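Local coordinates for alkaline serine protease AL20 (Nesterenkonia abyssinica, PDB 3CP7), which probably cleaves peptide bonds as a secreted, thermostable serine protease of the trypsin-like fold, active at alkaline pH, at residues Ser66-Thr78 / Phe94-Gln108. Residues are numbered along the deposited sequence; the frame is centred on the assembly and turned at random.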
loop_
_atom_site.group_PDB
_atom_site.type_symbol
_atom_site.label_atom_id
_atom_site.label_comp_id
_atom_site.label_asym_id
_atom_site.label_seq_id
_atom_site.Cartn_x
_atom_site.Cartn_y
_atom_site.Cartn_z
ATOM N N SER A 66 16.753 -10.276 -22.199
ATOM C CA SER A 66 17.319 -11.609 -22.265
ATOM C C SER A 66 16.249 -12.564 -22.784
ATOM O O SER A 66 15.142 -12.158 -23.154
ATOM C CB SER A 66 17.780 -12.057 -20.874
ATOM O OG SER A 66 16.652 -12.387 -20.072
ATOM N N GLU A 67 16.586 -13.845 -22.783
ATOM C CA GLU A 67 15.636 -14.890 -23.146
ATOM C C GLU A 67 14.389 -14.902 -22.250
ATOM O O GLU A 67 13.352 -15.438 -22.623
ATOM C CB GLU A 67 16.321 -16.259 -23.106
ATOM C CG GLU A 67 16.720 -16.749 -21.703
ATOM C CD GLU A 67 18.099 -16.276 -21.239
ATOM O OE1 GLU A 67 18.652 -15.295 -21.793
ATOM O OE2 GLU A 67 18.639 -16.900 -20.299
ATOM N N HIS A 68 14.496 -14.297 -21.065
ATOM C CA HIS A 68 13.371 -14.262 -20.127
ATOM C C HIS A 68 12.324 -13.217 -20.487
ATOM O O HIS A 68 11.215 -13.227 -19.946
ATOM C CB HIS A 68 13.872 -14.076 -18.700
ATOM C CG HIS A 68 14.768 -15.180 -18.242
ATOM N ND1 HIS A 68 14.378 -16.502 -18.258
ATOM C CD2 HIS A 68 16.037 -15.166 -17.773
ATOM C CE1 HIS A 68 15.368 -17.253 -17.811
ATOM N NE2 HIS A 68 16.381 -16.467 -17.497
ATOM N N GLY A 69 12.683 -12.328 -21.408
ATOM C CA GLY A 69 11.754 -11.341 -21.924
ATOM C C GLY A 69 11.467 -10.223 -20.946
ATOM O O GLY A 69 12.276 -9.927 -20.068
ATOM N N VAL A 70 10.300 -9.610 -21.112
ATOM C CA VAL A 70 9.939 -8.389 -20.404
ATOM C C VAL A 70 8.584 -8.610 -19.734
ATOM O O VAL A 70 7.678 -9.176 -20.341
ATOM C CB VAL A 70 9.921 -7.177 -21.379
ATOM C CG1 VAL A 70 8.734 -7.223 -22.332
ATOM C CG2 VAL A 70 9.934 -5.880 -20.633
ATOM N N TRP A 71 8.457 -8.188 -18.477
ATOM C CA TRP A 71 7.303 -8.524 -17.648
ATOM C C TRP A 71 6.598 -7.280 -17.128
ATOM O O TRP A 71 7.206 -6.477 -16.423
ATOM C CB TRP A 71 7.773 -9.392 -16.465
ATOM C CG TRP A 71 8.271 -10.726 -16.918
ATOM C CD1 TRP A 71 9.426 -10.985 -17.606
ATOM C CD2 TRP A 71 7.602 -11.980 -16.770
ATOM N NE1 TRP A 71 9.522 -12.329 -17.890
ATOM C CE2 TRP A 71 8.415 -12.964 -17.376
ATOM C CE3 TRP A 71 6.399 -12.370 -16.168
ATOM C CZ2 TRP A 71 8.050 -14.319 -17.412
ATOM C CZ3 TRP A 71 6.041 -13.713 -16.194
ATOM C CH2 TRP A 71 6.862 -14.671 -16.811
ATOM N N ALA A 72 5.320 -7.120 -17.462
ATOM C CA ALA A 72 4.557 -5.953 -17.024
ATOM C C ALA A 72 4.071 -6.112 -15.589
ATOM O O ALA A 72 3.694 -7.209 -15.176
ATOM C CB ALA A 72 3.367 -5.711 -17.951
ATOM N N ALA A 73 4.056 -5.008 -14.840
ATOM C CA ALA A 73 3.474 -5.013 -13.502
ATOM C C ALA A 73 1.951 -5.066 -13.530
ATOM O O ALA A 73 1.303 -4.449 -14.393
ATOM C CB ALA A 73 3.924 -3.791 -12.721
ATOM N N GLU A 74 1.384 -5.804 -12.580
ATOM C CA GLU A 74 -0.056 -5.794 -12.337
ATOM C C GLU A 74 -0.422 -5.007 -11.088
ATOM O O GLU A 74 -1.421 -4.296 -11.083
ATOM C CB GLU A 74 -0.606 -7.209 -12.241
ATOM C CG GLU A 74 -0.548 -7.947 -13.559
ATOM C CD GLU A 74 -1.381 -9.212 -13.579
ATOM O OE1 GLU A 74 -1.590 -9.830 -12.509
ATOM O OE2 GLU A 74 -1.820 -9.592 -14.685
ATOM N N GLU A 75 0.377 -5.154 -10.030
ATOM C CA GLU A 75 0.182 -4.385 -8.797
ATOM C C GLU A 75 1.494 -3.759 -8.362
ATOM O O GLU A 75 2.463 -4.465 -8.075
ATOM C CB GLU A 75 -0.338 -5.246 -7.640
ATOM C CG GLU A 75 -1.794 -5.685 -7.758
ATOM C CD GLU A 75 -1.949 -7.035 -8.415
ATOM O OE1 GLU A 75 -0.940 -7.751 -8.598
ATOM O OE2 GLU A 75 -3.102 -7.384 -8.755
ATOM N N LEU A 76 1.514 -2.433 -8.314
ATOM C CA LEU A 76 2.610 -1.693 -7.706
ATOM C C LEU A 76 2.270 -1.500 -6.238
ATOM O O LEU A 76 1.170 -1.021 -5.907
ATOM C CB LEU A 76 2.793 -0.354 -8.413
ATOM C CG LEU A 76 2.988 -0.478 -9.932
ATOM C CD1 LEU A 76 2.936 0.883 -10.610
ATOM C CD2 LEU A 76 4.292 -1.198 -10.246
ATOM N N VAL A 77 3.191 -1.913 -5.365
ATOM C CA VAL A 77 2.969 -1.908 -3.913
ATOM C C VAL A 77 4.020 -1.024 -3.254
ATOM O O VAL A 77 5.155 -1.451 -2.986
ATOM C CB VAL A 77 2.992 -3.334 -3.313
ATOM C CG1 VAL A 77 2.580 -3.308 -1.841
ATOM C CG2 VAL A 77 2.067 -4.287 -4.110
ATOM N N THR A 78 3.638 0.225 -3.028
ATOM C CA THR A 78 4.512 1.218 -2.429
ATOM C C THR A 78 4.398 1.221 -0.901
ATOM O O THR A 78 3.345 0.898 -0.358
ATOM C CB THR A 78 4.171 2.621 -3.000
ATOM O OG1 THR A 78 5.018 3.598 -2.399
ATOM C CG2 THR A 78 2.701 3.004 -2.763
ATOM N N PHE A 94 7.472 -3.021 -3.800
ATOM C CA PHE A 94 7.441 -4.291 -4.504
ATOM C C PHE A 94 6.509 -4.158 -5.677
ATOM O O PHE A 94 5.480 -3.481 -5.575
ATOM C CB PHE A 94 6.971 -5.400 -3.548
ATOM C CG PHE A 94 7.862 -5.556 -2.353
ATOM C CD1 PHE A 94 8.991 -6.370 -2.424
ATOM C CD2 PHE A 94 7.626 -4.827 -1.186
ATOM C CE1 PHE A 94 9.854 -6.486 -1.347
ATOM C CE2 PHE A 94 8.486 -4.931 -0.113
ATOM C CZ PHE A 94 9.614 -5.741 -0.192
ATOM N N ALA A 95 6.855 -4.792 -6.788
ATOM C CA ALA A 95 5.941 -4.856 -7.926
ATOM C C ALA A 95 5.576 -6.307 -8.157
ATOM O O ALA A 95 6.442 -7.189 -8.198
ATOM C CB ALA A 95 6.580 -4.246 -9.174
ATOM N N VAL A 96 4.277 -6.544 -8.288
ATOM C CA VAL A 96 3.759 -7.871 -8.585
ATOM C C VAL A 96 3.482 -7.941 -10.086
ATOM O O VAL A 96 2.700 -7.147 -10.620
ATOM C CB VAL A 96 2.484 -8.162 -7.780
ATOM C CG1 VAL A 96 1.995 -9.579 -8.056
ATOM C CG2 VAL A 96 2.746 -7.966 -6.287
ATOM N N LEU A 97 4.160 -8.876 -10.749
ATOM C CA LEU A 97 4.168 -8.944 -12.200
ATOM C C LEU A 97 3.121 -9.881 -12.763
ATOM O O LEU A 97 2.594 -10.748 -12.073
ATOM C CB LEU A 97 5.568 -9.334 -12.705
ATOM C CG LEU A 97 6.735 -8.486 -12.162
ATOM C CD1 LEU A 97 8.046 -9.001 -12.701
ATOM C CD2 LEU A 97 6.580 -6.978 -12.441
ATOM N N GLU A 98 2.823 -9.665 -14.037
ATOM C CA GLU A 98 1.918 -10.513 -14.795
ATOM C C GLU A 98 2.389 -11.963 -14.833
ATOM O O GLU A 98 3.566 -12.278 -14.586
ATOM C CB GLU A 98 1.810 -9.986 -16.228
ATOM C CG GLU A 98 3.103 -10.131 -17.035
ATOM C CD GLU A 98 2.996 -9.649 -18.473
ATOM O OE1 GLU A 98 1.926 -9.834 -19.097
ATOM O OE2 GLU A 98 3.999 -9.108 -18.987
ATOM N N THR A 99 1.439 -12.838 -15.151
ATOM C CA THR A 99 1.703 -14.224 -15.465
ATOM C C THR A 99 1.510 -14.377 -16.977
ATOM O O THR A 99 0.576 -13.806 -17.546
ATOM C CB THR A 99 0.733 -15.130 -14.685
ATOM O OG1 THR A 99 0.988 -15.001 -13.281
ATOM C CG2 THR A 99 0.901 -16.579 -15.058
ATOM N N LYS A 100 2.423 -15.098 -17.625
ATOM C CA LYS A 100 2.389 -15.267 -19.079
ATOM C C LYS A 100 2.017 -16.695 -19.422
ATOM O O LYS A 100 2.826 -17.603 -19.239
ATOM C CB LYS A 100 3.752 -14.958 -19.685
ATOM C CG LYS A 100 4.170 -13.515 -19.605
ATOM C CD LYS A 100 5.522 -13.368 -20.261
ATOM C CE LYS A 100 6.026 -11.957 -20.169
ATOM N NZ LYS A 100 7.164 -11.789 -21.106
ATOM N N GLY A 101 0.789 -16.890 -19.905
ATOM C CA GLY A 101 0.313 -18.222 -20.291
ATOM C C GLY A 101 0.519 -19.233 -19.178
ATOM O O GLY A 101 0.979 -20.361 -19.409
ATOM N N GLY A 102 0.206 -18.807 -17.959
ATOM C CA GLY A 102 0.362 -19.640 -16.779
ATOM C C GLY A 102 1.731 -19.580 -16.122
ATOM O O GLY A 102 1.901 -20.122 -15.033
ATOM N N THR A 103 2.702 -18.921 -16.763
ATOM C CA THR A 103 4.071 -18.874 -16.222
ATOM C C THR A 103 4.335 -17.595 -15.439
ATOM O O THR A 103 4.182 -16.491 -15.956
ATOM C CB THR A 103 5.145 -19.005 -17.316
ATOM O OG1 THR A 103 4.781 -20.064 -18.214
ATOM C CG2 THR A 103 6.511 -19.305 -16.699
ATOM N N THR A 104 4.719 -17.763 -14.181
ATOM C CA THR A 104 5.111 -16.636 -13.335
ATOM C C THR A 104 6.602 -16.327 -13.525
ATOM O O THR A 104 7.382 -17.168 -13.984
ATOM C CB THR A 104 4.867 -16.948 -11.865
ATOM O OG1 THR A 104 5.608 -18.120 -11.525
ATOM C CG2 THR A 104 3.369 -17.181 -11.582
ATOM N N VAL A 105 7.011 -15.117 -13.155
ATOM C CA VAL A 105 8.392 -14.717 -13.398
ATOM C C VAL A 105 9.383 -15.599 -12.625
ATOM O O VAL A 105 10.472 -15.903 -13.125
ATOM C CB VAL A 105 8.619 -13.207 -13.116
ATOM C CG1 VAL A 105 8.758 -12.914 -11.605
ATOM C CG2 VAL A 105 9.835 -12.713 -13.861
ATOM N N GLN A 106 9.012 -16.006 -11.412
ATOM C CA GLN A 106 9.898 -16.837 -10.605
ATOM C C GLN A 106 10.027 -18.236 -11.213
ATOM O O GLN A 106 11.094 -18.830 -11.160
ATOM C CB GLN A 106 9.435 -16.889 -9.138
ATOM C CG GLN A 106 10.464 -17.497 -8.184
ATOM C CD GLN A 106 10.080 -17.401 -6.713
ATOM O OE1 GLN A 106 10.510 -18.236 -5.900
ATOM N NE2 GLN A 106 9.321 -16.385 -6.353
ATOM N N GLN A 107 8.936 -18.743 -11.785
ATOM C CA GLN A 107 8.959 -20.027 -12.493
ATOM C C GLN A 107 9.776 -19.934 -13.781
ATOM O O GLN A 107 10.519 -20.859 -14.128
ATOM C CB GLN A 107 7.534 -20.477 -12.800
ATOM C CG GLN A 107 6.807 -21.071 -11.602
ATOM C CD GLN A 107 7.337 -22.434 -11.215
ATOM O OE1 GLN A 107 8.061 -22.567 -10.232
ATOM N NE2 GLN A 107 6.982 -23.461 -11.998
ATOM N N GLN A 108 9.624 -18.816 -14.489
ATOM C CA GLN A 108 10.373 -18.559 -15.717
ATOM C C GLN A 108 11.877 -18.574 -15.466
ATOM O O GLN A 108 12.646 -19.230 -16.169
ATOM C CB GLN A 108 9.970 -17.188 -16.282
ATOM C CG GLN A 108 10.872 -16.693 -17.416
ATOM C CD GLN A 108 10.710 -17.507 -18.677
ATOM O OE1 GLN A 108 9.610 -17.946 -19.012
ATOM N NE2 GLN A 108 11.805 -17.699 -19.393
HETATM O O HOH W 1 8.928 -14.163 -21.114
HETATM O O HOH W 2 5.059 -8.126 -21.208
HETATM O O HOH W 3 -1.289 -12.015 -15.452
#
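The indole of W71 is sandwiched between K100 and V105. K100 runs extended across one face, its CE making a CH-pi contact 3.8 Å from the centre of the six-membered ring. Its NZ stands 4.1 Å from the centre of the five-membered ring, a cation-pi contact. Over the opposite face comes V105 CG2, which chi1 sets anti to the backbone N. E98 O and T103 O lie at the ring edge, E98 O 3.2 Å from W71 CE3, while NE1 donates to H68 O. The ammonium also gives a 2.8 Å bond from K100 NZ to V70 O. E98 pairs with A72 twice: its N donates to A72 O, and its OE2 takes A72 N at 2.8 Å, from above the carboxylate plane. With an alanine at W71, the K100 ammonium would probably lose its cation-pi partner, and V105 CG2 and Q108 CB the surface they pack on. Farther on, E74 N and E75 N both bond V96 O, a classic bulge in the antiparallel pairing of the trypsin-like barrel. At the helix, H68 ND1 accepts from Q108 NE2 at 174°, in the imidazole plane, consistent with no proton on ND1. The indole face, V70 O and a water that also reaches H68 O probably together stabilise the K100 charge.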